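Local atomic coordinates of 3-oxoacyl-[acyl-carrier-protein] synthase, mitochondrial (Arabidopsis thaliana, PDB entry 2IX4), a protein that catalyses the condensation steps of mitochondrial fatty acid synthesis, adding two carbons from malonyl-ACP to a growing acyl chain. Residues M42-D46 against V131-Q135; W105-E110 against Y166-G170. All blocks are in the same frame, centred on the assembly; numbering follows the deposited sequence.

The two contacts lie apart in the N-terminal ketosynthase region, with centres 39 Å and nearest atoms about 25 Å from each other, so no atom of one touches the other. Along the chain their segments alternate: 42-46, 105-110, 131-135, 166-170. Contact 1 sets the loop after strand 32-34 against helix 127-138. Contact 2 joins the loop leaving helix 87-102 to the loop from helix 157-166 to strand 172-173, at the border of the large mixed sheet. Both touch the second subunit, so each couples a local tie within the chain to the homodimer interface, and both lie away from the predicted active-site cysteine and histidines, the hexanoic acid pocket and the potassium site.

Contact 1: residues M42-D46 against V131-Q135; sequences MKSFD and VEAAQ
The F45 ring and the Q135 amide lie stacked, their planes 3° apart, with Q135 CD 3.6 Å above one ring face and displaced toward the rim. At the edge, close to the ring plane, V131 CG1 approaches F45 CE1 to 3.8 Å; M42 O lies in plane at another part of the edge, on the CB/CD1 side. Q135 has CG anti to its backbone N (chi1 -171°) and an extended chain beyond, which carries the amide out to S44. Both amide ends are used: NE2 donates to S44 O at 2.9 Å, nearly straight but from above the carbonyl plane, while OE1 receives S44 OG at 2.6 Å within its own carbonyl plane. These two bonds and the stack fix the amide's rotation; NE2 has a further acceptor in E139. K43 NZ makes a salt bridge to E132 OE2 at 2.8 Å, approaching its syn lone pair, and a water bridges S44 OG and E132 OE2. F45 packs on C138 of the second subunit. V131 and E132, with Q135 one turn further along helix 127-138, receive a type I beta turn, M42 to F45, just before the D46 N-cap of helix 47-55, at the dimer interface.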
loop_
_atom_site.group_PDB
_atom_site.type_symbol
_atom_site.label_atom_id
_atom_site.label_comp_id
_atom_site.label_asym_id
_atom_site.label_seq_id
_atom_site.Cartn_x
_atom_site.Cartn_y
_atom_site.Cartn_z
ATOM N N MET A 42 -1.922 -10.197 24.010
ATOM C CA MET A 42 -2.260 -9.215 25.040
ATOM C C MET A 42 -1.397 -9.332 26.301
ATOM O O MET A 42 -1.908 -9.257 27.418
ATOM C CB MET A 42 -3.747 -9.316 25.398
ATOM C CG MET A 42 -4.683 -8.763 24.334
ATOM S SD MET A 42 -6.424 -9.102 24.670
ATOM C CE MET A 42 -6.675 -8.239 26.221
ATOM N N LYS A 43 -0.087 -9.491 26.119
ATOM C CA LYS A 43 0.842 -9.637 27.251
ATOM C C LYS A 43 0.829 -8.446 28.222
ATOM O O LYS A 43 1.138 -8.606 29.400
ATOM C CB LYS A 43 2.273 -9.925 26.764
ATOM C CG LYS A 43 2.958 -8.772 26.043
ATOM C CD LYS A 43 4.307 -9.200 25.472
ATOM C CE LYS A 43 5.067 -8.021 24.890
ATOM N NZ LYS A 43 4.350 -7.424 23.730
ATOM N N SER A 44 0.462 -7.266 27.719
ATOM C CA SER A 44 0.423 -6.044 28.531
ATOM C C SER A 44 -0.888 -5.861 29.305
ATOM O O SER A 44 -1.044 -4.883 30.040
ATOM C CB SER A 44 0.699 -4.812 27.660
ATOM O OG SER A 44 -0.357 -4.585 26.739
ATOM N N PHE A 45 -1.819 -6.797 29.137
ATOM C CA PHE A 45 -3.100 -6.753 29.846
ATOM C C PHE A 45 -3.143 -7.793 30.965
ATOM O O PHE A 45 -2.433 -8.801 30.908
ATOM C CB PHE A 45 -4.260 -6.983 28.875
ATOM C CG PHE A 45 -4.458 -5.871 27.881
ATOM C CD1 PHE A 45 -3.754 -5.859 26.678
ATOM C CD2 PHE A 45 -5.366 -4.845 28.138
ATOM C CE1 PHE A 45 -3.940 -4.834 25.748
ATOM C CE2 PHE A 45 -5.560 -3.816 27.214
ATOM C CZ PHE A 45 -4.843 -3.810 26.018
ATOM N N ASP A 46 -3.975 -7.553 31.978
ATOM C CA ASP A 46 -4.126 -8.524 33.065
ATOM C C ASP A 46 -4.938 -9.750 32.622
ATOM O O ASP A 46 -5.611 -9.714 31.589
ATOM C CB ASP A 46 -4.686 -7.874 34.344
ATOM C CG ASP A 46 -6.109 -7.351 34.185
ATOM O OD1 ASP A 46 -6.863 -7.853 33.330
ATOM O OD2 ASP A 46 -6.485 -6.438 34.950
ATOM N N VAL A 131 -2.689 -1.434 19.716
ATOM C CA VAL A 131 -3.494 -1.738 20.904
ATOM C C VAL A 131 -2.700 -1.472 22.191
ATOM O O VAL A 131 -3.218 -0.861 23.134
ATOM C CB VAL A 131 -4.049 -3.196 20.865
ATOM C CG1 VAL A 131 -4.562 -3.637 22.233
ATOM C CG2 VAL A 131 -5.162 -3.310 19.826
ATOM N N GLU A 132 -1.446 -1.918 22.213
ATOM C CA GLU A 132 -0.555 -1.675 23.354
ATOM C C GLU A 132 -0.347 -0.180 23.609
ATOM O O GLU A 132 -0.357 0.268 24.756
ATOM C CB GLU A 132 0.794 -2.376 23.162
ATOM C CG GLU A 132 0.736 -3.885 23.344
ATOM C CD GLU A 132 2.100 -4.528 23.598
ATOM O OE1 GLU A 132 3.132 -3.818 23.569
ATOM O OE2 GLU A 132 2.135 -5.757 23.826
ATOM N N ALA A 133 -0.167 0.580 22.530
ATOM C CA ALA A 133 0.002 2.031 22.613
ATOM C C ALA A 133 -1.275 2.735 23.087
ATOM O O ALA A 133 -1.215 3.659 23.900
ATOM C CB ALA A 133 0.453 2.582 21.272
ATOM N N ALA A 134 -2.423 2.285 22.583
ATOM C CA ALA A 134 -3.718 2.843 22.977
ATOM C C ALA A 134 -4.026 2.581 24.451
ATOM O O ALA A 134 -4.691 3.389 25.110
ATOM C CB ALA A 134 -4.820 2.295 22.093
ATOM N N GLN A 135 -3.528 1.455 24.964
ATOM C CA GLN A 135 -3.644 1.118 26.387
ATOM C C GLN A 135 -2.919 2.143 27.261
ATOM O O GLN A 135 -3.369 2.453 28.366
ATOM C CB GLN A 135 -3.099 -0.292 26.650
ATOM C CG GLN A 135 -3.355 -0.827 28.054
ATOM C CD GLN A 135 -2.529 -2.060 28.379
ATOM O OE1 GLN A 135 -1.680 -2.483 27.592
ATOM N NE2 GLN A 135 -2.773 -2.643 29.546
HETATM O O HOH W 1 -0.440 -6.401 24.794
#

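Contact 2: residues W105-E110 against Y166-G170; sequences WLPTEE and YGFQG
Two connections of the N-terminal ketosynthase region meet here, the loop joining helix 87-102 to helix 110-114 and the loop between helix 157-166 and strand 172-173, and aromatic and aliphatic groups fill the ground between them. The edge of the F168 ring receives P107, whose CD lies in the ring plane 3.8 Å from F168 CE2. The same CD sits over one face of the W105 indole, so the proline serves both rings. The five-membered ring of W105 and the F168 ring are near parallel but slid apart, centroids 5.9 Å, planes at 27°, and barely overlap. Y166 CB rests over the centre of one F168 face, 3.4 Å above it. L106 CD2 meets Y166 CE2 at 3.8 Å; W105 NE1 is hydrogen-bonded to T116 OG1 and Y166 OH to D97 OD2. A water bridges P107 O and Y166 O, donating to both. At the other end, Q169 NE2 donates to E110 OE1 at 2.8 Å, on the syn side of the carboxylate, and to G167 O at 3.2 Å, so both bonds fix the amide's rotation. E110 reaches this donor because its chain bends at chi2 (-67°). K294 of the second subunit pairs with E110 OE1 and with Q169 OE1, making a shared polar cluster. A leucine in place of Q169 has no amide, and would probably leave G167 O without this side-chain donor, E110 tied to K294 of the second subunit but no longer to this loop, and K294 short of one acceptor. G167, with positive phi, is the first residue past helix 157-166, and F168 turns inward onto strands 116-122 and 200-207: a helix-to-strand connection of the thiolase-like fold, with K294, R302 and L298 of the second subunit meeting it at Q169.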
loop_
_atom_site.group_PDB
_atom_site.type_symbol
_atom_site.label_atom_id
_atom_site.label_comp_id
_atom_site.label_asym_id
_atom_site.label_seq_id
_atom_site.Cartn_x
_atom_site.Cartn_y
_atom_site.Cartn_z
ATOM N N TRP A 105 21.032 -14.818 -5.414
ATOM C CA TRP A 105 21.134 -13.388 -5.669
ATOM C C TRP A 105 21.443 -12.610 -4.395
ATOM O O TRP A 105 20.546 -12.105 -3.720
ATOM C CB TRP A 105 19.866 -12.847 -6.348
ATOM C CG TRP A 105 20.040 -11.445 -6.870
ATOM C CD1 TRP A 105 19.431 -10.312 -6.409
ATOM C CD2 TRP A 105 20.903 -11.031 -7.939
ATOM N NE1 TRP A 105 19.854 -9.219 -7.133
ATOM C CE2 TRP A 105 20.757 -9.633 -8.077
ATOM C CE3 TRP A 105 21.782 -11.708 -8.799
ATOM C CZ2 TRP A 105 21.451 -8.897 -9.041
ATOM C CZ3 TRP A 105 22.479 -10.973 -9.759
ATOM C CH2 TRP A 105 22.307 -9.582 -9.870
ATOM N N LEU A 106 22.728 -12.526 -4.075
ATOM C CA LEU A 106 23.204 -11.710 -2.970
ATOM C C LEU A 106 24.349 -10.843 -3.495
ATOM O O LEU A 106 25.505 -11.048 -3.121
ATOM C CB LEU A 106 23.661 -12.600 -1.802
ATOM C CG LEU A 106 22.603 -13.520 -1.171
ATOM C CD1 LEU A 106 23.249 -14.663 -0.391
ATOM C CD2 LEU A 106 21.629 -12.740 -0.292
ATOM N N PRO A 107 24.030 -9.872 -4.379
ATOM C CA PRO A 107 25.091 -9.126 -5.057
ATOM C C PRO A 107 25.927 -8.277 -4.104
ATOM O O PRO A 107 25.410 -7.743 -3.121
ATOM C CB PRO A 107 24.324 -8.232 -6.036
ATOM C CG PRO A 107 22.971 -8.093 -5.451
ATOM C CD PRO A 107 22.691 -9.404 -4.786
ATOM N N THR A 108 27.217 -8.176 -4.399
ATOM C CA THR A 108 28.123 -7.328 -3.638
ATOM C C THR A 108 28.408 -6.030 -4.393
ATOM O O THR A 108 28.773 -5.019 -3.788
ATOM C CB THR A 108 29.452 -8.048 -3.355
ATOM O OG1 THR A 108 30.015 -8.503 -4.591
ATOM C CG2 THR A 108 29.232 -9.241 -2.439
ATOM N N GLU A 109 28.238 -6.066 -5.713
ATOM C CA GLU A 109 28.541 -4.928 -6.573
ATOM C C GLU A 109 27.410 -3.911 -6.532
ATOM O O GLU A 109 26.237 -4.285 -6.582
ATOM C CB GLU A 109 28.786 -5.394 -8.012
ATOM C CG GLU A 109 30.047 -6.246 -8.194
ATOM C CD GLU A 109 31.335 -5.444 -8.068
ATOM O OE1 GLU A 109 32.329 -5.989 -7.540
ATOM O OE2 GLU A 109 31.360 -4.270 -8.499
ATOM N N GLU A 110 27.771 -2.631 -6.439
ATOM C CA GLU A 110 26.785 -1.549 -6.348
ATOM C C GLU A 110 25.897 -1.472 -7.586
ATOM O O GLU A 110 24.713 -1.151 -7.482
ATOM C CB GLU A 110 27.461 -0.196 -6.083
ATOM C CG GLU A 110 27.949 0.008 -4.640
ATOM C CD GLU A 110 26.818 0.092 -3.619
ATOM O OE1 GLU A 110 25.741 0.645 -3.938
ATOM O OE2 GLU A 110 27.009 -0.395 -2.485
ATOM N N TYR A 166 20.107 -6.102 2.428
ATOM C CA TYR A 166 20.881 -6.567 1.275
ATOM C C TYR A 166 21.480 -5.434 0.435
ATOM O O TYR A 166 22.237 -5.686 -0.503
ATOM C CB TYR A 166 20.024 -7.503 0.418
ATOM C CG TYR A 166 19.425 -8.642 1.208
ATOM C CD1 TYR A 166 18.101 -8.596 1.640
ATOM C CD2 TYR A 166 20.194 -9.754 1.553
ATOM C CE1 TYR A 166 17.549 -9.633 2.379
ATOM C CE2 TYR A 166 19.652 -10.798 2.292
ATOM C CZ TYR A 166 18.332 -10.729 2.702
ATOM O OH TYR A 166 17.796 -11.756 3.436
ATOM N N GLY A 167 21.151 -4.194 0.787
ATOM C CA GLY A 167 21.669 -3.025 0.084
ATOM C C GLY A 167 20.989 -2.809 -1.253
ATOM O O GLY A 167 21.602 -2.299 -2.188
ATOM N N PHE A 168 19.719 -3.195 -1.339
ATOM C CA PHE A 168 18.970 -3.103 -2.589
ATOM C C PHE A 168 18.446 -1.687 -2.804
ATOM O O PHE A 168 17.630 -1.192 -2.018
ATOM C CB PHE A 168 17.829 -4.133 -2.624
ATOM C CG PHE A 168 18.294 -5.570 -2.691
ATOM C CD1 PHE A 168 17.463 -6.597 -2.257
ATOM C CD2 PHE A 168 19.560 -5.898 -3.183
ATOM C CE1 PHE A 168 17.874 -7.930 -2.319
ATOM C CE2 PHE A 168 19.985 -7.227 -3.245
ATOM C CZ PHE A 168 19.138 -8.246 -2.812
ATOM N N GLN A 169 18.915 -1.045 -3.874
ATOM C CA GLN A 169 18.652 0.377 -4.110
ATOM C C GLN A 169 17.801 0.653 -5.352
ATOM O O GLN A 169 17.701 1.798 -5.806
ATOM C CB GLN A 169 19.967 1.160 -4.162
ATOM C CG GLN A 169 20.769 1.091 -2.870
ATOM C CD GLN A 169 22.234 1.412 -3.074
ATOM O OE1 GLN A 169 22.597 2.557 -3.324
ATOM N NE2 GLN A 169 23.085 0.400 -2.956
ATOM N N GLY A 170 17.189 -0.397 -5.893
ATOM C CA GLY A 170 16.174 -0.250 -6.930
ATOM C C GLY A 170 14.879 0.226 -6.301
ATOM O O GLY A 170 14.869 0.614 -5.128
HETATM O O HOH W 2 23.288 -8.038 -1.536
#